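Side-chain contacts in carbohydrate kinase, FGGY (Novosphingobium aromaticivorans, PDB 3H6E), which probably phosphorylates a carbohydrate, being a member of the FGGY kinase family with an actin-like two-domain fold: residues A79-L84 and G130-W135; T169-H174 and A196-I201. All blocks are in the same frame, centred on the assembly; numbering follows the deposited sequence.

Both contacts belong to the N-terminal half of the chain and their centres lie 11 Å apart. They are closed in series: contact 1 joins 79-84 to 130-135, and contact 2 then joins 169-174 to 196-201. They meet directly where I81 CD1 of contact 1 packs against F198 CE1 of contact 2, 3.7 Å away. L149 of strand 148-151 lies between them, touching A83, L133 and F198. Two polar links add to this: R197 forms a salt bridge with D137 on the helix of contact 1, and S175 is bonded through its backbone to G130 and through its hydroxyl to L171 O.

Contact 1. Residues A79-L84 and G130-W135; sequences AGIAAL and GSQLWW
Helix 129-139 rests on one face of the small antiparallel sheet formed by strands 88-89, 81-85 and 148-151, with I81 of the central strand meeting Q132 and L133 of the helix. At the closest backbone approach, I81 CA and Q132 CA are 8.2 Å apart, a gap filled by side chains. The branch methyl of I81 does the touching. With CG1 anti to the backbone N (chi1 -172°), CG2 is the arm turned to the helix, and it reaches L133 CD1 at 4.0 Å, the two side chains crossing nearly at right angles. L133 is bent away from the usual staggered torsions (chi1 -96°) and also touches L149 of the neighbouring strand. Q132 runs past I81 in the opposite direction. Its chain is extended beyond CG and carries the amide back beside the turn that precedes the strand, where Q132 CD lies 4.1 Å from A79 O; Q132 CD is also 4.3 Å from I81 CG2. Were Q132 cut back to an alanine, the space beside I81 CG2 would probably be left unfilled and the A79 carbonyl would lose its amide neighbour. On the other side of the strand, A82 points away from this helix and touches Y155 of helix 152-159. Helices on both sides of strand 81-85 thus make a local helix-on-sheet packing within the N-terminal half of an FGGY-family kinase.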
ATOM      1  N   ALA A  79      -4.148   2.693   8.429  1.00 24.66           N
ATOM      2  CA  ALA A  79      -4.771   3.878   9.001  1.00 23.95           C
ATOM      3  C   ALA A  79      -6.107   3.524   9.645  1.00 23.80           C
ATOM      4  O   ALA A  79      -7.021   4.343   9.694  1.00 24.30           O
ATOM      5  CB  ALA A  79      -4.944   4.953   7.942  1.00 23.57           C
ATOM      6  N   GLY A  80      -6.204   2.293  10.139  1.00 24.15           N
ATOM      7  CA  GLY A  80      -7.381   1.832  10.853  1.00 24.49           C
ATOM      8  C   GLY A  80      -7.006   1.268  12.212  1.00 23.13           C
ATOM      9  O   GLY A  80      -6.138   0.401  12.326  1.00 23.10           O
ATOM     10  N   ILE A  81      -7.657   1.769  13.254  1.00 23.79           N
ATOM     11  CA  ILE A  81      -7.354   1.343  14.611  1.00 24.02           C
ATOM     12  C   ILE A  81      -8.638   1.007  15.361  1.00 25.81           C
ATOM     13  O   ILE A  81      -9.654   1.680  15.205  1.00 25.57           O
ATOM     14  CB  ILE A  81      -6.564   2.424  15.374  1.00 23.34           C
ATOM     15  CG1 ILE A  81      -6.074   1.882  16.720  1.00 23.11           C
ATOM     16  CG2 ILE A  81      -7.407   3.676  15.549  1.00 23.29           C
ATOM     17  CD1 ILE A  81      -5.032   0.799  16.596  1.00 23.25           C
ATOM     18  N   ALA A  82      -8.593  -0.050  16.163  1.00 28.00           N
ATOM     19  CA  ALA A  82      -9.773  -0.502  16.884  1.00 27.50           C
ATOM     20  C   ALA A  82      -9.510  -0.560  18.381  1.00 27.78           C
ATOM     21  O   ALA A  82      -8.397  -0.870  18.815  1.00 27.99           O
ATOM     22  CB  ALA A  82     -10.223  -1.861  16.362  1.00 28.28           C
ATOM     23  N   ALA A  83     -10.541  -0.261  19.165  1.00 28.08           N
ATOM     24  CA  ALA A  83     -10.431  -0.255  20.619  1.00 29.10           C
ATOM     25  C   ALA A  83     -11.418  -1.233  21.251  1.00 30.82           C
ATOM     26  O   ALA A  83     -12.592  -1.276  20.882  1.00 31.30           O
ATOM     27  CB  ALA A  83     -10.649   1.152  21.164  1.00 27.26           C
ATOM     28  N   LEU A  84     -10.930  -2.022  22.201  1.00 31.67           N
ATOM     29  CA  LEU A  84     -11.772  -2.978  22.905  1.00 33.43           C
ATOM     30  C   LEU A  84     -11.871  -2.600  24.375  1.00 32.25           C
ATOM     31  O   LEU A  84     -10.862  -2.563  25.078  1.00 31.19           O
ATOM     32  CB  LEU A  84     -11.201  -4.392  22.781  1.00 33.94           C
ATOM     33  CG  LEU A  84     -10.757  -4.856  21.394  1.00 31.27           C
ATOM     34  CD1 LEU A  84     -10.171  -6.255  21.471  1.00 30.36           C
ATOM     35  CD2 LEU A  84     -11.916  -4.804  20.408  1.00 31.85           C
ATOM     36  N   GLY A 130      -2.040   8.036  14.971  1.00 22.73           N
ATOM     37  CA  GLY A 130      -1.827   8.907  16.115  1.00 24.55           C
ATOM     38  C   GLY A 130      -2.833  10.044  16.196  1.00 25.54           C
ATOM     39  O   GLY A 130      -3.345  10.356  17.273  1.00 25.14           O
ATOM     40  N   SER A 131      -3.122  10.664  15.057  1.00 24.68           N
ATOM     41  CA  SER A 131      -4.106  11.742  15.002  1.00 24.17           C
ATOM     42  C   SER A 131      -5.472  11.287  15.503  1.00 24.09           C
ATOM     43  O   SER A 131      -6.147  12.009  16.234  1.00 24.68           O
ATOM     44  CB  SER A 131      -4.233  12.284  13.578  1.00 24.30           C
ATOM     45  OG  SER A 131      -2.993  12.777  13.109  1.00 23.77           O
ATOM     46  N   GLN A 132      -5.881  10.088  15.098  1.00 24.58           N
ATOM     47  CA  GLN A 132      -7.146   9.522  15.548  1.00 25.51           C
ATOM     48  C   GLN A 132      -7.128   9.323  17.058  1.00 25.90           C
ATOM     49  O   GLN A 132      -8.032   9.768  17.759  1.00 26.10           O
ATOM     50  CB  GLN A 132      -7.407   8.182  14.863  1.00 26.02           C
ATOM     51  CG  GLN A 132      -7.448   8.235  13.355  1.00 25.71           C
ATOM     52  CD  GLN A 132      -7.914   6.931  12.757  1.00 25.73           C
ATOM     53  OE1 GLN A 132      -7.444   6.516  11.698  1.00 26.22           O
ATOM     54  NE2 GLN A 132      -8.838   6.268  13.439  1.00 27.50           N
ATOM     55  N   LEU A 133      -6.092   8.643  17.541  1.00 24.87           N
ATOM     56  CA  LEU A 133      -5.891   8.422  18.969  1.00 26.39           C
ATOM     57  C   LEU A 133      -5.930   9.737  19.736  1.00 28.20           C
ATOM     58  O   LEU A 133      -6.641   9.859  20.733  1.00 28.47           O
ATOM     59  CB  LEU A 133      -4.560   7.707  19.220  1.00 25.43           C
ATOM     60  CG  LEU A 133      -4.605   6.184  19.377  1.00 25.95           C
ATOM     61  CD1 LEU A 133      -5.826   5.591  18.702  1.00 24.13           C
ATOM     62  CD2 LEU A 133      -3.319   5.530  18.870  1.00 25.10           C
ATOM     63  N   TRP A 134      -5.166  10.719  19.264  1.00 26.78           N
ATOM     64  CA  TRP A 134      -5.123  12.032  19.900  1.00 27.98           C
ATOM     65  C   TRP A 134      -6.530  12.575  20.105  1.00 28.17           C
ATOM     66  O   TRP A 134      -6.912  12.948  21.213  1.00 27.97           O
ATOM     67  CB  TRP A 134      -4.319  13.006  19.039  1.00 28.02           C
ATOM     68  CG  TRP A 134      -4.134  14.355  19.662  1.00 30.01           C
ATOM     69  CD1 TRP A 134      -4.895  15.471  19.448  1.00 29.85           C
ATOM     70  CD2 TRP A 134      -3.118  14.734  20.597  1.00 30.09           C
ATOM     71  NE1 TRP A 134      -4.416  16.517  20.193  1.00 30.59           N
ATOM     72  CE2 TRP A 134      -3.327  16.092  20.910  1.00 32.13           C
ATOM     73  CE3 TRP A 134      -2.054  14.059  21.204  1.00 29.17           C
ATOM     74  CZ2 TRP A 134      -2.508  16.788  21.802  1.00 31.23           C
ATOM     75  CZ3 TRP A 134      -1.242  14.752  22.085  1.00 29.44           C
ATOM     76  CH2 TRP A 134      -1.473  16.102  22.376  1.00 30.98           C
ATOM     77  N   TRP A 135      -7.294  12.612  19.020  1.00 27.77           N
ATOM     78  CA  TRP A 135      -8.665  13.096  19.052  1.00 28.49           C
ATOM     79  C   TRP A 135      -9.516  12.239  19.976  1.00 29.86           C
ATOM     80  O   TRP A 135     -10.147  12.746  20.899  1.00 30.75           O
ATOM     81  CB  TRP A 135      -9.250  13.100  17.640  1.00 29.80           C
ATOM     82  CG  TRP A 135     -10.525  13.857  17.511  1.00 32.11           C
ATOM     83  CD1 TRP A 135     -10.969  14.866  18.319  1.00 31.95           C
ATOM     84  CD2 TRP A 135     -11.515  13.697  16.489  1.00 34.43           C
ATOM     85  NE1 TRP A 135     -12.181  15.330  17.873  1.00 32.55           N
ATOM     86  CE2 TRP A 135     -12.537  14.633  16.748  1.00 33.38           C
ATOM     87  CE3 TRP A 135     -11.638  12.849  15.383  1.00 33.09           C
ATOM     88  CZ2 TRP A 135     -13.670  14.742  15.944  1.00 32.36           C
ATOM     89  CZ3 TRP A 135     -12.763  12.960  14.586  1.00 34.57           C
ATOM     90  CH2 TRP A 135     -13.765  13.899  14.871  1.00 34.31           C
TER

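Contact 2. Residues T169-H174 and A196-I201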
ATOM      1  N   THR A 169       3.336  -4.489  10.431  1.00 23.83           N
ATOM      2  CA  THR A 169       3.184  -3.786   9.151  1.00 22.80           C
ATOM      3  C   THR A 169       2.100  -2.712   9.155  1.00 22.81           C
ATOM      4  O   THR A 169       2.213  -1.720   8.440  1.00 21.49           O
ATOM      5  CB  THR A 169       2.937  -4.752   7.967  1.00 24.10           C
ATOM      6  OG1 THR A 169       1.656  -5.383   8.105  1.00 23.37           O
ATOM      7  CG2 THR A 169       4.026  -5.808   7.900  1.00 25.38           C
ATOM      8  N   SER A 170       1.043  -2.918   9.934  1.00 22.72           N
ATOM      9  CA  SER A 170       0.016  -1.895  10.074  1.00 22.37           C
ATOM     10  C   SER A 170       0.561  -0.724  10.885  1.00 22.51           C
ATOM     11  O   SER A 170       0.243   0.428  10.608  1.00 23.27           O
ATOM     12  CB  SER A 170      -1.243  -2.457  10.735  1.00 24.44           C
ATOM     13  OG  SER A 170      -1.994  -3.255   9.836  1.00 24.63           O
ATOM     14  N   LEU A 171       1.386  -1.030  11.882  1.00 22.90           N
ATOM     15  CA  LEU A 171       1.993  -0.002  12.726  1.00 22.65           C
ATOM     16  C   LEU A 171       3.012   0.816  11.944  1.00 22.39           C
ATOM     17  O   LEU A 171       3.235   1.990  12.235  1.00 23.68           O
ATOM     18  CB  LEU A 171       2.674  -0.628  13.947  1.00 21.67           C
ATOM     19  CG  LEU A 171       1.813  -1.470  14.890  1.00 23.53           C
ATOM     20  CD1 LEU A 171       2.686  -2.235  15.877  1.00 21.91           C
ATOM     21  CD2 LEU A 171       0.784  -0.609  15.622  1.00 22.78           C
ATOM     22  N   GLY A 172       3.637   0.193  10.953  1.00 22.03           N
ATOM     23  CA  GLY A 172       4.643   0.873  10.157  1.00 23.47           C
ATOM     24  C   GLY A 172       4.066   1.674   9.005  1.00 21.62           C
ATOM     25  O   GLY A 172       4.806   2.255   8.213  1.00 22.51           O
ATOM     26  N   CYS A 173       2.741   1.709   8.911  1.00 21.28           N
ATOM     27  CA  CYS A 173       2.060   2.415   7.826  1.00 22.62           C
ATOM     28  C   CYS A 173       1.774   3.871   8.204  1.00 22.19           C
ATOM     29  O   CYS A 173       0.628   4.245   8.457  1.00 19.67           O
ATOM     30  CB  CYS A 173       0.761   1.687   7.460  1.00 23.61           C
ATOM     31  SG  CYS A 173      -0.095   2.341   6.011  1.00 24.54           S
ATOM     32  N   HIS A 174       2.835   4.679   8.238  1.00 23.26           N
ATOM     33  CA  HIS A 174       2.770   6.086   8.646  1.00 21.33           C
ATOM     34  C   HIS A 174       1.769   6.368   9.775  1.00 21.42           C
ATOM     35  O   HIS A 174       0.822   7.132   9.607  1.00 22.28           O
ATOM     36  CB  HIS A 174       2.523   7.002   7.437  1.00 21.92           C
ATOM     37  CG  HIS A 174       1.358   6.596   6.588  1.00 22.23           C
ATOM     38  ND1 HIS A 174       0.051   6.815   6.965  1.00 22.57           N
ATOM     39  CD2 HIS A 174       1.304   6.002   5.372  1.00 20.93           C
ATOM     40  CE1 HIS A 174      -0.759   6.369   6.022  1.00 21.62           C
ATOM     41  NE2 HIS A 174      -0.025   5.869   5.045  1.00 21.48           N
ATOM     42  N   ALA A 196       1.414   1.255  25.677  1.00 26.48           N
ATOM     43  CA  ALA A 196       1.024   0.313  26.720  1.00 26.98           C
ATOM     44  C   ALA A 196      -0.382  -0.243  26.504  1.00 26.32           C
ATOM     45  O   ALA A 196      -0.741  -1.279  27.068  1.00 27.66           O
ATOM     46  CB  ALA A 196       1.133   0.971  28.092  1.00 26.74           C
ATOM     47  N   ARG A 197      -1.177   0.447  25.691  1.00 25.47           N
ATOM     48  CA  ARG A 197      -2.549   0.025  25.426  1.00 27.21           C
ATOM     49  C   ARG A 197      -2.650  -1.036  24.326  1.00 27.23           C
ATOM     50  O   ARG A 197      -3.671  -1.714  24.210  1.00 28.38           O
ATOM     51  CB  ARG A 197      -3.412   1.223  25.035  1.00 26.73           C
ATOM     52  CG  ARG A 197      -3.467   2.341  26.060  1.00 28.11           C
ATOM     53  CD  ARG A 197      -4.289   3.496  25.504  1.00 29.37           C
ATOM     54  NE  ARG A 197      -4.289   4.671  26.367  1.00 34.01           N
ATOM     55  CZ  ARG A 197      -4.860   5.828  26.043  1.00 35.67           C
ATOM     56  NH1 ARG A 197      -5.471   5.964  24.870  1.00 32.08           N
ATOM     57  NH2 ARG A 197      -4.819   6.852  26.886  1.00 35.41           N
ATOM     58  N   PHE A 198      -1.600  -1.175  23.523  1.00 24.29           N
ATOM     59  CA  PHE A 198      -1.625  -2.093  22.382  1.00 26.67           C
ATOM     60  C   PHE A 198      -1.536  -3.578  22.745  1.00 26.10           C
ATOM     61  O   PHE A 198      -0.788  -3.979  23.639  1.00 26.21           O
ATOM     62  CB  PHE A 198      -0.527  -1.732  21.375  1.00 24.81           C
ATOM     63  CG  PHE A 198      -0.945  -0.689  20.378  1.00 25.33           C
ATOM     64  CD1 PHE A 198      -1.488  -1.059  19.159  1.00 25.17           C
ATOM     65  CD2 PHE A 198      -0.806   0.661  20.663  1.00 24.64           C
ATOM     66  CE1 PHE A 198      -1.879  -0.106  18.241  1.00 23.51           C
ATOM     67  CE2 PHE A 198      -1.197   1.620  19.749  1.00 22.98           C
ATOM     68  CZ  PHE A 198      -1.737   1.234  18.534  1.00 21.76           C
ATOM     69  N   ALA A 199      -2.311  -4.389  22.032  1.00 26.11           N
ATOM     70  CA  ALA A 199      -2.225  -5.837  22.154  1.00 26.14           C
ATOM     71  C   ALA A 199      -0.817  -6.305  21.798  1.00 26.59           C
ATOM     72  O   ALA A 199      -0.168  -5.715  20.934  1.00 26.00           O
ATOM     73  CB  ALA A 199      -3.242  -6.493  21.251  1.00 26.67           C
ATOM     74  N   PRO A 200      -0.337  -7.363  22.471  1.00 27.21           N
ATOM     75  CA  PRO A 200       1.033  -7.846  22.265  1.00 27.28           C
ATOM     76  C   PRO A 200       1.343  -8.050  20.790  1.00 25.31           C
ATOM     77  O   PRO A 200       0.540  -8.637  20.065  1.00 26.64           O
ATOM     78  CB  PRO A 200       1.045  -9.186  23.004  1.00 27.57           C
ATOM     79  CG  PRO A 200       0.021  -9.019  24.074  1.00 29.83           C
ATOM     80  CD  PRO A 200      -1.062  -8.166  23.471  1.00 28.16           C
ATOM     81  N   ILE A 201       2.492  -7.552  20.351  1.00 23.88           N
ATOM     82  CA  ILE A 201       2.893  -7.681  18.955  1.00 25.90           C
ATOM     83  C   ILE A 201       3.255  -9.117  18.593  1.00 25.91           C
ATOM     84  O   ILE A 201       3.984  -9.797  19.320  1.00 25.75           O
ATOM     85  CB  ILE A 201       4.069  -6.748  18.607  1.00 24.68           C
ATOM     86  CG1 ILE A 201       3.578  -5.301  18.494  1.00 24.43           C
ATOM     87  CG2 ILE A 201       4.731  -7.193  17.312  1.00 23.03           C
ATOM     88  CD1 ILE A 201       4.684  -4.287  18.280  1.00 23.72           C
TER
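This is a small apolar cluster in which L171, at the end of helix 168-171, packs against F198 and I201 of the segment 196-201, which runs up to strand 201-202. The contact is purely hydrophobic and rests on the fork of the leucine. CG, anti to the carbonyl carbon (chi1 -59°), is carried toward the loop, and there the fork divides, CD2 going to F198 and CD1 to I201. L171 CD2 comes to 3.8 Å from F198 CE1, meeting the ring obliquely as the two side chains run past each other in opposite directions. L171 CD1 turns to the end of the isoleucine, 3.7 Å from I201 CD1 and 4.1 Å from I201 CG1. L171 and F198 are buried, whereas I201 is exposed and forms the outer margin of the cluster. The phenylalanine is held by more than the leucine: L149 and L177 touch it, and its ring meets that of F185 with the planes at about 40°. Backbone bonds of R197 and A199 to L149 tie the loop to strand 148-151. On the helix side, the T169 hydroxyl is hydrogen-bonded to E167 OE1 and to the backbone N of H232, where strand 226-232 of the six-stranded mixed sheet ends. The arrangement is a small apolar cluster joining the end of a short helix, next to strand 226-232, to a connection bonded to strand 148-151, within the N-terminal domain of an FGGY-family kinase.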